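Local coordinates for amphoterin-induced protein 1 (Mus musculus, PDB 2XOT), which promotes the growth and fasciculation of neurites and may mediate homophilic and heterophilic cell-cell interaction, at residues H101-F106 and N122-V127. Numbering follows the deposited sequence.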
loop_
_atom_site.group_PDB
_atom_site.type_symbol
_atom_site.label_atom_id
_atom_site.label_comp_id
_atom_site.label_asym_id
_atom_site.label_seq_id
_atom_site.Cartn_x
_atom_site.Cartn_y
_atom_site.Cartn_z
ATOM N N HIS B 101 15.360 -20.639 10.838
ATOM C CA HIS B 101 16.110 -20.790 12.088
ATOM C C HIS B 101 17.196 -19.749 12.250
ATOM O O HIS B 101 17.520 -19.343 13.364
ATOM C CB HIS B 101 16.701 -22.201 12.177
ATOM C CG HIS B 101 17.446 -22.454 13.445
ATOM N ND1 HIS B 101 16.868 -22.299 14.689
ATOM C CD2 HIS B 101 18.718 -22.857 13.665
ATOM C CE1 HIS B 101 17.757 -22.592 15.620
ATOM N NE2 HIS B 101 18.887 -22.938 15.026
ATOM N N THR B 102 17.772 -19.299 11.151
ATOM C CA THR B 102 18.739 -18.212 11.234
ATOM C C THR B 102 18.578 -17.177 10.130
ATOM O O THR B 102 18.102 -17.471 9.041
ATOM C CB THR B 102 20.223 -18.747 11.358
ATOM O OG1 THR B 102 21.153 -17.733 10.932
ATOM C CG2 THR B 102 20.445 -20.040 10.571
ATOM N N LEU B 103 18.945 -15.945 10.463
ATOM C CA LEU B 103 18.895 -14.810 9.556
ATOM C C LEU B 103 20.336 -14.442 9.215
ATOM O O LEU B 103 20.974 -13.676 9.919
ATOM C CB LEU B 103 18.167 -13.640 10.239
ATOM C CG LEU B 103 16.658 -13.494 10.005
ATOM C CD1 LEU B 103 15.926 -14.817 9.821
ATOM C CD2 LEU B 103 16.045 -12.693 11.137
ATOM N N ASP B 104 20.853 -15.028 8.143
ATOM C CA ASP B 104 22.268 -14.923 7.810
ATOM C C ASP B 104 22.604 -13.511 7.371
ATOM O O ASP B 104 21.724 -12.784 6.914
ATOM C CB ASP B 104 22.624 -15.892 6.687
ATOM C CG ASP B 104 22.868 -17.302 7.177
ATOM O OD1 ASP B 104 22.398 -17.659 8.277
ATOM O OD2 ASP B 104 23.545 -18.064 6.448
ATOM N N GLU B 105 23.873 -13.126 7.499
ATOM C CA GLU B 105 24.283 -11.764 7.129
ATOM C C GLU B 105 24.019 -11.488 5.658
ATOM O O GLU B 105 24.215 -12.362 4.808
ATOM C CB GLU B 105 25.747 -11.489 7.477
ATOM C CG GLU B 105 26.739 -12.453 6.871
ATOM C CD GLU B 105 28.187 -11.991 7.025
ATOM O OE1 GLU B 105 28.464 -10.986 7.747
ATOM O OE2 GLU B 105 29.040 -12.650 6.393
ATOM N N PHE B 106 23.537 -10.274 5.385
ATOM C CA PHE B 106 23.115 -9.829 4.061
ATOM C C PHE B 106 21.972 -10.613 3.404
ATOM O O PHE B 106 21.730 -10.443 2.209
ATOM C CB PHE B 106 24.319 -9.743 3.123
ATOM C CG PHE B 106 25.544 -9.182 3.782
ATOM C CD1 PHE B 106 25.498 -7.965 4.423
ATOM C CD2 PHE B 106 26.733 -9.890 3.787
ATOM C CE1 PHE B 106 26.617 -7.451 5.051
ATOM C CE2 PHE B 106 27.852 -9.384 4.415
ATOM C CZ PHE B 106 27.800 -8.172 5.044
ATOM N N ASN B 122 8.273 -18.355 13.300
ATOM C CA ASN B 122 9.358 -19.181 12.758
ATOM C C ASN B 122 10.186 -19.794 13.916
ATOM O O ASN B 122 9.703 -19.879 15.034
ATOM C CB ASN B 122 10.217 -18.332 11.831
ATOM C CG ASN B 122 9.716 -18.342 10.414
ATOM O OD1 ASN B 122 9.895 -19.333 9.705
ATOM N ND2 ASN B 122 9.095 -17.229 9.970
ATOM N N HIS B 123 11.411 -20.243 13.665
ATOM C CA HIS B 123 12.259 -20.761 14.732
ATOM C C HIS B 123 13.491 -19.891 14.927
ATOM O O HIS B 123 14.583 -20.396 15.160
ATOM C CB HIS B 123 12.685 -22.199 14.394
ATOM C CG HIS B 123 11.534 -23.141 14.201
ATOM N ND1 HIS B 123 11.487 -24.061 13.175
ATOM C CD2 HIS B 123 10.384 -23.301 14.900
ATOM C CE1 HIS B 123 10.363 -24.754 13.256
ATOM N NE2 HIS B 123 9.664 -24.298 14.281
ATOM N N ILE B 124 13.331 -18.574 14.831
ATOM C CA ILE B 124 14.470 -17.687 14.879
ATOM C C ILE B 124 14.932 -17.484 16.319
ATOM O O ILE B 124 14.143 -17.151 17.219
ATOM C CB ILE B 124 14.182 -16.332 14.186
ATOM C CG1 ILE B 124 13.842 -16.549 12.702
ATOM C CG2 ILE B 124 15.362 -15.411 14.336
ATOM C CD1 ILE B 124 13.355 -15.293 12.001
ATOM N N VAL B 125 16.222 -17.704 16.535
ATOM C CA VAL B 125 16.798 -17.593 17.863
ATOM C C VAL B 125 17.644 -16.331 17.990
ATOM O O VAL B 125 17.678 -15.708 19.043
ATOM C CB VAL B 125 17.644 -18.862 18.227
ATOM C CG1 VAL B 125 18.567 -18.559 19.362
ATOM C CG2 VAL B 125 16.727 -20.057 18.566
ATOM N N VAL B 126 18.303 -15.946 16.919
ATOM C CA VAL B 126 19.271 -14.851 16.956
ATOM C C VAL B 126 19.114 -13.989 15.729
ATOM O O VAL B 126 19.103 -14.509 14.607
ATOM C CB VAL B 126 20.726 -15.413 16.986
ATOM C CG1 VAL B 126 21.739 -14.329 16.665
ATOM C CG2 VAL B 126 21.011 -16.034 18.316
ATOM N N VAL B 127 18.987 -12.674 15.944
ATOM C CA VAL B 127 18.826 -11.699 14.863
ATOM C C VAL B 127 20.163 -11.010 14.578
ATOM O O VAL B 127 20.674 -10.281 15.425
ATOM C CB VAL B 127 17.756 -10.612 15.233
ATOM C CG1 VAL B 127 17.514 -9.640 14.045
ATOM C CG2 VAL B 127 16.445 -11.269 15.657
HETATM O O HOH W 1 18.755 -17.624 14.853
#
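His101 and Leu103 of LRR 3 meet His123, Ile124, Val125 and Val127 of LRR 4 where two consecutive turns of the leucine-rich-repeat solenoid stack. Both segments follow the short parallel strands of their repeats, 92-94 and 116-118, and the touching parts run only 24° apart, as expected of equivalent positions in adjacent coils.

The polar part centres on the carbonyl of His123. ND1 of His101 donates to His123 O over 3.0 Å; the 147° N-H...O angle makes the bond somewhat bent, and the oxygen lies near the ring edge but 22° out of its plane. With CG of His101 anti to the backbone N, the imidazole reaches across to the neighbouring coil, although the CB bond itself leads away from it. The same oxygen also receives a CA-H...O contact from His101 CA at 3.5 Å, giving this carbonyl two approaches from one residue. Beyond the bond, CE1 of His101 lies 4.0 Å from CG2 of Val125, the two side chains running side by side in the same direction.

Inside the solenoid the contact is apolar. Leu103 and Ile124, both buried, cross at about a right angle, and CD1 of Leu103 presses on CD1 of Ile124 at 3.4 Å, tighter than usual for two methyl groups. Leu103 CD2 approaches Val127 CG1 more loosely, at 4.5 Å. Asn122, two residues before Ile124, belongs to the asparagine ladder of such repeats: its amide bonds to the backbone of Leu95, Leu100 and Leu119.

A water bridges the two backbones on the side away from the Leu103-Ile124 pair. It donates to His101 O at 2.6 Å and accepts from Val126 N at 2.7 Å, linking the coils where His101 O and Val125 N are 3.8 Å apart.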